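Local coordinates for Exo beta-1,2-glucooligosaccharide sophorohydrolase (non-reducing end) (Parabacteroides distasonis ATCC 8503, PDB 5Z06), which hydrolyses linear beta-1,2-glucan and beta-1,2-glucooligosaccharides of four or more units from the non-reducing end, releasing sophorose, at residues 11-25 with 38-52. Numbering follows the deposited sequence.
Sequences FENSLMKGDYFYSQA and HHLPVAGSVAFTPGN. With CA (calcium ion), chain C.
The imidazole of His39 carries CA of Phe21 over one face, a CH-pi contact 4.1 Å from the ring centroid, while at its edge ND1 donates to Ser23 O (2.9 Å). ND1 of His38 donates to Ala25 O, which lies in the ring plane (3.3 Å), and Phe11 directs CZ at OD1 of Asn52, 3.4 Å away, with its ring and the amide planes 39° apart. That amide is gripped at both ends by the backbone of Ser14: N donates to an in-plane lone pair of Asn52 OD1 (2.7 Å), and Asn52 ND2 returns a bond to Ser14 O (2.8 Å). Asn52 N in turn reaches OD1 of Asn13, an oxygen that also binds calcium; Glu12 O, Thr49 O and OG1, Asn52 O and Asp175 complete the metal site, which ties both loops to strand 169-180. Thr49 OG1 is also hydrogen-bonded to Asp176 OD1. With OG turned between its backbone N and carbonyl carbon (chi1 64°), Ser23 accepts from Leu40 N (2.8 Å) and donates to Tyr20 O. Val42 CG2 packs on Ser14 CB. Residues 23-25, starting outer strand 23-28 of a five-stranded antiparallel sheet, meet residues 38-40, whereas Val42 of strand 42-43, paired with strand 53-59 in another sheet, receives the loop 14-20.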
ATOM      1  N   PHE A  11      15.074  -4.220  11.260  1.00 33.14           N
ATOM      2  CA  PHE A  11      14.594  -5.516  10.860  1.00 33.29           C
ATOM      3  C   PHE A  11      13.721  -6.125  11.925  1.00 34.13           C
ATOM      4  O   PHE A  11      14.117  -6.189  13.087  1.00 36.36           O
ATOM      5  CB  PHE A  11      15.766  -6.445  10.600  1.00 32.82           C
ATOM      6  CG  PHE A  11      15.345  -7.790  10.137  1.00 32.11           C
ATOM      7  CD1 PHE A  11      15.070  -8.005   8.802  1.00 30.34           C
ATOM      8  CD2 PHE A  11      15.196  -8.834  11.033  1.00 32.05           C
ATOM      9  CE1 PHE A  11      14.666  -9.238   8.359  1.00 31.46           C
ATOM     10  CE2 PHE A  11      14.782 -10.078  10.591  1.00 32.16           C
ATOM     11  CZ  PHE A  11      14.519 -10.284   9.255  1.00 30.44           C
ATOM     12  N   GLU A  12      12.543  -6.570  11.528  1.00 32.82           N
ATOM     13  CA  GLU A  12      11.719  -7.442  12.347  1.00 33.99           C
ATOM     14  C   GLU A  12      11.578  -8.805  11.679  1.00 33.09           C
ATOM     15  O   GLU A  12      11.848  -9.837  12.291  1.00 32.42           O
ATOM     16  CB  GLU A  12      10.352  -6.827  12.539  1.00 37.60           C
ATOM     17  CG  GLU A  12       9.425  -7.683  13.381  1.00 42.34           C
ATOM     18  CD  GLU A  12       8.224  -6.900  13.846  1.00 45.38           C
ATOM     19  OE1 GLU A  12       7.409  -6.496  12.987  1.00 47.49           O
ATOM     20  OE2 GLU A  12       8.124  -6.675  15.065  1.00 47.35           O
ATOM     21  N   ASN A  13      11.125  -8.791  10.434  1.00 33.63           N
ATOM     22  CA  ASN A  13      10.891 -10.001   9.638  1.00 33.96           C
ATOM     23  C   ASN A  13      11.015  -9.642   8.178  1.00 30.65           C
ATOM     24  O   ASN A  13      10.668  -8.542   7.777  1.00 31.51           O
ATOM     25  CB  ASN A  13       9.478 -10.559   9.897  1.00 33.01           C
ATOM     26  CG  ASN A  13       9.396 -11.392  11.163  1.00 32.86           C
ATOM     27  OD1 ASN A  13      10.251 -12.233  11.409  1.00 33.05           O
ATOM     28  ND2 ASN A  13       8.360 -11.176  11.964  1.00 32.44           N
ATOM     29  N   SER A  14      11.528 -10.566   7.391  1.00 31.33           N
ATOM     30  CA  SER A  14      11.539 -10.431   5.942  1.00 30.62           C
ATOM     31  C   SER A  14      10.234 -11.006   5.453  1.00 32.20           C
ATOM     32  O   SER A  14       9.908 -12.154   5.783  1.00 34.65           O
ATOM     33  CB  SER A  14      12.698 -11.194   5.340  1.00 28.34           C
ATOM     34  OG  SER A  14      12.784 -10.956   3.965  1.00 29.35           O
ATOM     35  N   LEU A  15       9.469 -10.210   4.708  1.00 29.92           N
ATOM     36  CA  LEU A  15       8.262 -10.708   4.055  1.00 30.93           C
ATOM     37  C   LEU A  15       8.588 -11.648   2.914  1.00 29.35           C
ATOM     38  O   LEU A  15       7.749 -12.441   2.520  1.00 30.96           O
ATOM     39  CB  LEU A  15       7.382  -9.548   3.565  1.00 32.84           C
ATOM     40  CG  LEU A  15       6.863  -8.619   4.675  1.00 33.13           C
ATOM     41  CD1 LEU A  15       6.043  -7.466   4.116  1.00 33.54           C
ATOM     42  CD2 LEU A  15       6.035  -9.417   5.679  1.00 30.94           C
ATOM     43  N   MET A  16       9.805 -11.569   2.390  1.00 30.65           N
ATOM     44  CA  MET A  16      10.282 -12.535   1.402  1.00 30.75           C
ATOM     45  C   MET A  16      11.206 -13.560   2.046  1.00 30.90           C
ATOM     46  O   MET A  16      11.916 -13.257   2.988  1.00 31.97           O
ATOM     47  CB  MET A  16      11.005 -11.814   0.254  1.00 29.56           C
ATOM     48  CG  MET A  16      10.126 -10.875  -0.545  1.00 30.72           C
ATOM     49  SD  MET A  16       8.690 -11.688  -1.275  1.00 28.94           S
ATOM     50  CE  MET A  16       9.155 -11.828  -2.994  1.00 29.49           C
ATOM     51  N   LYS A  17      11.195 -14.779   1.515  1.00 31.67           N
ATOM     52  CA  LYS A  17      12.139 -15.795   1.921  1.00 31.98           C
ATOM     53  C   LYS A  17      13.450 -15.545   1.243  1.00 28.78           C
ATOM     54  O   LYS A  17      13.562 -14.679   0.374  1.00 25.79           O
ATOM     55  CB  LYS A  17      11.639 -17.191   1.553  1.00 37.65           C
ATOM     56  CG  LYS A  17      10.440 -17.599   2.375  1.00 43.97           C
ATOM     57  CD  LYS A  17       9.733 -18.812   1.800  1.00 49.24           C
ATOM     58  CE  LYS A  17       8.324 -18.919   2.382  1.00 53.74           C
ATOM     59  NZ  LYS A  17       7.500 -19.879   1.594  1.00 56.72           N
ATOM     60  N   GLY A  18      14.444 -16.307   1.689  1.00 27.95           N
ATOM     61  CA  GLY A  18      15.716 -16.456   1.009  1.00 27.85           C
ATOM     62  C   GLY A  18      16.720 -15.405   1.393  1.00 25.79           C
ATOM     63  O   GLY A  18      17.737 -15.711   1.952  1.00 25.02           O
ATOM     64  N   ASP A  19      16.415 -14.163   1.068  1.00 26.88           N
ATOM     65  CA  ASP A  19      17.295 -13.050   1.321  1.00 27.88           C
ATOM     66  C   ASP A  19      16.498 -11.772   1.556  1.00 27.74           C
ATOM     67  O   ASP A  19      15.320 -11.705   1.245  1.00 27.92           O
ATOM     68  CB  ASP A  19      18.240 -12.866   0.133  1.00 28.21           C
ATOM     69  CG  ASP A  19      17.505 -12.661  -1.191  1.00 29.15           C
ATOM     70  OD1 ASP A  19      16.964 -11.573  -1.466  1.00 32.09           O
ATOM     71  OD2 ASP A  19      17.488 -13.598  -1.993  1.00 32.30           O
ATOM     72  N   TYR A  20      17.179 -10.760   2.085  1.00 27.29           N
ATOM     73  CA  TYR A  20      16.530  -9.586   2.610  1.00 26.96           C
ATOM     74  C   TYR A  20      16.915  -8.367   1.787  1.00 26.90           C
ATOM     75  O   TYR A  20      18.083  -7.952   1.733  1.00 26.48           O
ATOM     76  CB  TYR A  20      16.864  -9.364   4.084  1.00 29.80           C
ATOM     77  CG  TYR A  20      16.033  -8.243   4.663  1.00 30.81           C
ATOM     78  CD1 TYR A  20      14.637  -8.288   4.582  1.00 31.56           C
ATOM     79  CD2 TYR A  20      16.623  -7.112   5.234  1.00 30.28           C
ATOM     80  CE1 TYR A  20      13.858  -7.254   5.071  1.00 30.92           C
ATOM     81  CE2 TYR A  20      15.833  -6.086   5.743  1.00 31.18           C
ATOM     82  CZ  TYR A  20      14.446  -6.169   5.643  1.00 29.99           C
ATOM     83  OH  TYR A  20      13.610  -5.183   6.094  1.00 31.15           O
ATOM     84  N   PHE A  21      15.912  -7.799   1.144  1.00 25.07           N
ATOM     85  CA  PHE A  21      16.141  -6.783   0.181  1.00 25.78           C
ATOM     86  C   PHE A  21      16.897  -5.640   0.813  1.00 25.28           C
ATOM     87  O   PHE A  21      17.867  -5.177   0.252  1.00 24.26           O
ATOM     88  CB  PHE A  21      14.833  -6.271  -0.457  1.00 26.34           C
ATOM     89  CG  PHE A  21      15.082  -5.125  -1.359  1.00 25.50           C
ATOM     90  CD1 PHE A  21      15.446  -5.339  -2.662  1.00 24.88           C
ATOM     91  CD2 PHE A  21      15.070  -3.840  -0.870  1.00 26.01           C
ATOM     92  CE1 PHE A  21      15.754  -4.282  -3.494  1.00 26.00           C
ATOM     93  CE2 PHE A  21      15.386  -2.774  -1.692  1.00 26.20           C
ATOM     94  CZ  PHE A  21      15.720  -2.995  -3.009  1.00 25.81           C
ATOM     95  N   TYR A  22      16.469  -5.230   1.995  1.00 26.37           N
ATOM     96  CA  TYR A  22      17.034  -4.064   2.669  1.00 28.10           C
ATOM     97  C   TYR A  22      18.246  -4.435   3.505  1.00 28.52           C
ATOM     98  O   TYR A  22      18.303  -4.152   4.699  1.00 29.99           O
ATOM     99  CB  TYR A  22      15.980  -3.438   3.558  1.00 28.43           C
ATOM    100  CG  TYR A  22      14.835  -2.869   2.778  1.00 29.04           C
ATOM    101  CD1 TYR A  22      14.962  -1.660   2.113  1.00 30.00           C
ATOM    102  CD2 TYR A  22      13.630  -3.542   2.694  1.00 28.07           C
ATOM    103  CE1 TYR A  22      13.904  -1.126   1.395  1.00 30.03           C
ATOM    104  CE2 TYR A  22      12.581  -3.018   1.972  1.00 29.08           C
ATOM    105  CZ  TYR A  22      12.716  -1.812   1.349  1.00 28.99           C
ATOM    106  OH  TYR A  22      11.647  -1.338   0.661  1.00 31.13           O
ATOM    107  N   SER A  23      19.202  -5.082   2.866  1.00 26.28           N
ATOM    108  CA  SER A  23      20.458  -5.388   3.486  1.00 27.46           C
ATOM    109  C   SER A  23      21.511  -5.418   2.418  1.00 28.23           C
ATOM    110  O   SER A  23      21.231  -5.493   1.220  1.00 28.41           O
ATOM    111  CB  SER A  23      20.422  -6.732   4.200  1.00 26.10           C
ATOM    112  OG  SER A  23      20.208  -7.773   3.283  1.00 24.91           O
ATOM    113  N   GLN A  24      22.736  -5.353   2.873  1.00 30.35           N
ATOM    114  CA  GLN A  24      23.861  -5.457   1.994  1.00 33.89           C
ATOM    115  C   GLN A  24      24.812  -6.416   2.689  1.00 33.01           C
ATOM    116  O   GLN A  24      24.864  -6.479   3.917  1.00 33.80           O
ATOM    117  CB  GLN A  24      24.465  -4.082   1.758  1.00 37.27           C
ATOM    118  CG  GLN A  24      25.596  -4.051   0.741  1.00 44.75           C
ATOM    119  CD  GLN A  24      26.190  -2.653   0.540  1.00 49.21           C
ATOM    120  OE1 GLN A  24      25.868  -1.699   1.271  1.00 51.77           O
ATOM    121  NE2 GLN A  24      27.068  -2.530  -0.456  1.00 52.91           N
ATOM    122  N   ALA A  25      25.524  -7.195   1.898  1.00 32.12           N
ATOM    123  CA  ALA A  25      26.589  -8.026   2.418  1.00 32.01           C
ATOM    124  C   ALA A  25      27.606  -8.185   1.310  1.00 32.06           C
ATOM    125  O   ALA A  25      27.272  -8.545   0.186  1.00 32.35           O
ATOM    126  CB  ALA A  25      26.065  -9.358   2.903  1.00 31.86           C
ATOM    127  N   HIS A  38      24.342  -9.956  -2.832  1.00 31.20           N
ATOM    128  CA  HIS A  38      24.803  -8.972  -1.877  1.00 30.61           C
ATOM    129  C   HIS A  38      23.753  -8.543  -0.888  1.00 29.39           C
ATOM    130  O   HIS A  38      23.824  -7.438  -0.366  1.00 30.27           O
ATOM    131  CB  HIS A  38      25.459  -7.780  -2.592  1.00 32.38           C
ATOM    132  CG  HIS A  38      26.560  -8.199  -3.504  1.00 34.64           C
ATOM    133  ND1 HIS A  38      27.722  -8.782  -3.033  1.00 39.34           N
ATOM    134  CD2 HIS A  38      26.660  -8.191  -4.851  1.00 37.31           C
ATOM    135  CE1 HIS A  38      28.512  -9.066  -4.055  1.00 40.60           C
ATOM    136  NE2 HIS A  38      27.890  -8.723  -5.169  1.00 41.27           N
ATOM    137  N   HIS A  39      22.816  -9.443  -0.599  1.00 27.67           N
ATOM    138  CA  HIS A  39      21.829  -9.253   0.439  1.00 28.05           C
ATOM    139  C   HIS A  39      22.103 -10.354   1.437  1.00 28.15           C
ATOM    140  O   HIS A  39      22.633 -11.417   1.082  1.00 27.41           O
ATOM    141  CB  HIS A  39      20.404  -9.399  -0.079  1.00 28.67           C
ATOM    142  CG  HIS A  39      20.009  -8.372  -1.098  1.00 30.25           C
ATOM    143  ND1 HIS A  39      19.953  -7.023  -0.824  1.00 30.40           N
ATOM    144  CD2 HIS A  39      19.611  -8.507  -2.386  1.00 31.14           C
ATOM    145  CE1 HIS A  39      19.569  -6.370  -1.907  1.00 29.78           C
ATOM    146  NE2 HIS A  39      19.353  -7.246  -2.868  1.00 29.27           N
ATOM    147  N   LEU A  40      21.726 -10.088   2.675  1.00 27.58           N
ATOM    148  CA  LEU A  40      21.847 -11.032   3.742  1.00 29.10           C
ATOM    149  C   LEU A  40      20.847 -12.128   3.552  1.00 29.71           C
ATOM    150  O   LEU A  40      19.751 -11.859   3.075  1.00 30.35           O
ATOM    151  CB  LEU A  40      21.596 -10.372   5.089  1.00 28.48           C
ATOM    152  CG  LEU A  40      22.765  -9.557   5.590  1.00 29.00           C
ATOM    153  CD1 LEU A  40      22.364  -8.848   6.870  1.00 28.57           C
ATOM    154  CD2 LEU A  40      23.972 -10.452   5.846  1.00 29.80           C
ATOM    155  N   PRO A  41      21.213 -13.367   3.920  1.00 29.35           N
ATOM    156  CA  PRO A  41      20.219 -14.424   3.869  1.00 28.52           C
ATOM    157  C   PRO A  41      19.197 -14.265   4.955  1.00 27.34           C
ATOM    158  O   PRO A  41      19.477 -13.692   6.004  1.00 29.48           O
ATOM    159  CB  PRO A  41      21.036 -15.706   4.069  1.00 29.40           C
ATOM    160  CG  PRO A  41      22.433 -15.326   3.765  1.00 30.50           C
ATOM    161  CD  PRO A  41      22.549 -13.898   4.204  1.00 30.20           C
ATOM    162  N   VAL A  42      18.008 -14.765   4.693  1.00 27.94           N
ATOM    163  CA  VAL A  42      16.957 -14.777   5.674  1.00 27.99           C
ATOM    164  C   VAL A  42      16.904 -16.193   6.188  1.00 27.86           C
ATOM    165  O   VAL A  42      16.641 -17.123   5.429  1.00 29.13           O
ATOM    166  CB  VAL A  42      15.612 -14.406   5.050  1.00 28.98           C
ATOM    167  CG1 VAL A  42      14.481 -14.616   6.043  1.00 29.53           C
ATOM    168  CG2 VAL A  42      15.644 -12.955   4.615  1.00 30.78           C
ATOM    169  N   ALA A  43      17.123 -16.351   7.478  1.00 27.06           N
ATOM    170  CA  ALA A  43      16.986 -17.645   8.106  1.00 27.38           C
ATOM    171  C   ALA A  43      15.541 -17.801   8.543  1.00 28.78           C
ATOM    172  O   ALA A  43      15.056 -17.038   9.402  1.00 25.92           O
ATOM    173  CB  ALA A  43      17.902 -17.745   9.299  1.00 26.81           C
ATOM    174  N   GLY A  44      14.872 -18.802   7.973  1.00 28.11           N
ATOM    175  CA  GLY A  44      13.492 -19.105   8.289  1.00 31.37           C
ATOM    176  C   GLY A  44      13.329 -20.111   9.402  1.00 35.16           C
ATOM    177  O   GLY A  44      12.226 -20.267   9.902  1.00 36.33           O
ATOM    178  N   SER A  45      14.414 -20.774   9.811  1.00 39.16           N
ATOM    179  CA  SER A  45      14.340 -21.810  10.847  1.00 41.29           C
ATOM    180  C   SER A  45      14.674 -21.293  12.253  1.00 39.82           C
ATOM    181  O   SER A  45      14.472 -22.001  13.228  1.00 40.00           O
ATOM    182  CB  SER A  45      15.264 -22.975  10.496  1.00 41.74           C
ATOM    183  OG  SER A  45      16.622 -22.541  10.445  1.00 45.50           O
ATOM    184  N   VAL A  46      15.211 -20.086  12.361  1.00 39.37           N
ATOM    185  CA  VAL A  46      15.463 -19.490  13.658  1.00 36.74           C
ATOM    186  C   VAL A  46      15.047 -18.051  13.628  1.00 35.86           C
ATOM    187  O   VAL A  46      15.321 -17.312  12.679  1.00 34.34           O
ATOM    188  CB  VAL A  46      16.936 -19.584  14.118  1.00 39.03           C
ATOM    189  CG1 VAL A  46      17.296 -21.034  14.470  1.00 41.15           C
ATOM    190  CG2 VAL A  46      17.895 -19.006  13.086  1.00 37.09           C
ATOM    191  N   ALA A  47      14.378 -17.664  14.697  1.00 33.15           N
ATOM    192  CA  ALA A  47      13.878 -16.325  14.823  1.00 34.79           C
ATOM    193  C   ALA A  47      13.525 -16.085  16.268  1.00 36.48           C
ATOM    194  O   ALA A  47      13.008 -16.996  16.956  1.00 34.78           O
ATOM    195  CB  ALA A  47      12.633 -16.136  13.962  1.00 32.34           C
ATOM    196  N   PHE A  48      13.771 -14.855  16.716  1.00 35.42           N
ATOM    197  CA  PHE A  48      13.145 -14.388  17.932  1.00 35.55           C
ATOM    198  C   PHE A  48      11.683 -14.007  17.669  1.00 33.92           C
ATOM    199  O   PHE A  48      10.789 -14.647  18.200  1.00 33.01           O
ATOM    200  CB  PHE A  48      13.892 -13.227  18.576  1.00 37.52           C
ATOM    201  CG  PHE A  48      13.323 -12.883  19.896  1.00 40.63           C
ATOM    202  CD1 PHE A  48      13.623 -13.689  20.993  1.00 40.95           C
ATOM    203  CD2 PHE A  48      12.381 -11.866  20.031  1.00 37.61           C
ATOM    204  CE1 PHE A  48      13.046 -13.448  22.219  1.00 40.61           C
ATOM    205  CE2 PHE A  48      11.807 -11.619  21.258  1.00 39.22           C
ATOM    206  CZ  PHE A  48      12.142 -12.407  22.352  1.00 40.64           C
ATOM    207  N   THR A  49      11.429 -12.954  16.884  1.00 33.07           N
ATOM    208  CA  THR A  49      10.068 -12.740  16.360  1.00 31.07           C
ATOM    209  C   THR A  49       9.898 -13.693  15.197  1.00 31.47           C
ATOM    210  O   THR A  49      10.602 -13.563  14.196  1.00 27.36           O
ATOM    211  CB  THR A  49       9.770 -11.341  15.856  1.00 29.34           C
ATOM    212  OG1 THR A  49      10.826 -10.907  15.009  1.00 28.26           O
ATOM    213  CG2 THR A  49       9.573 -10.408  17.007  1.00 29.42           C
ATOM    214  N   PRO A  50       8.982 -14.661  15.342  1.00 33.23           N
ATOM    215  CA  PRO A  50       8.809 -15.642  14.326  1.00 34.45           C
ATOM    216  C   PRO A  50       8.453 -15.071  12.979  1.00 38.54           C
ATOM    217  O   PRO A  50       7.960 -13.925  12.825  1.00 33.68           O
ATOM    218  CB  PRO A  50       7.646 -16.485  14.835  1.00 34.22           C
ATOM    219  CG  PRO A  50       6.920 -15.585  15.746  1.00 34.51           C
ATOM    220  CD  PRO A  50       8.024 -14.878  16.439  1.00 34.06           C
ATOM    221  N   GLY A  51       8.621 -15.999  12.051  1.00 41.00           N
ATOM    222  CA  GLY A  51       8.909 -15.745  10.708  1.00 36.42           C
ATOM    223  C   GLY A  51      10.385 -16.105  10.683  1.00 34.43           C
ATOM    224  O   GLY A  51      10.769 -17.267  10.615  1.00 31.26           O
ATOM    225  N   ASN A  52      11.223 -15.084  10.774  1.00 31.77           N
ATOM    226  CA  ASN A  52      12.577 -15.239  10.346  1.00 30.18           C
ATOM    227  C   ASN A  52      13.512 -14.247  10.985  1.00 29.75           C
ATOM    228  O   ASN A  52      13.107 -13.316  11.698  1.00 30.41           O
ATOM    229  CB  ASN A  52      12.635 -15.196   8.812  1.00 30.81           C
ATOM    230  CG  ASN A  52      12.005 -13.949   8.236  1.00 32.46           C
ATOM    231  OD1 ASN A  52      12.339 -12.842   8.635  1.00 33.30           O
ATOM    232  ND2 ASN A  52      11.098 -14.122   7.292  1.00 31.14           N
TER
HETATM  233 CA    CA C 801      11.905 -11.919  13.194  1.00 31.11          CA
HETATM  234  O   HOH W   1      14.214 -17.593   4.056  1.00 36.11           O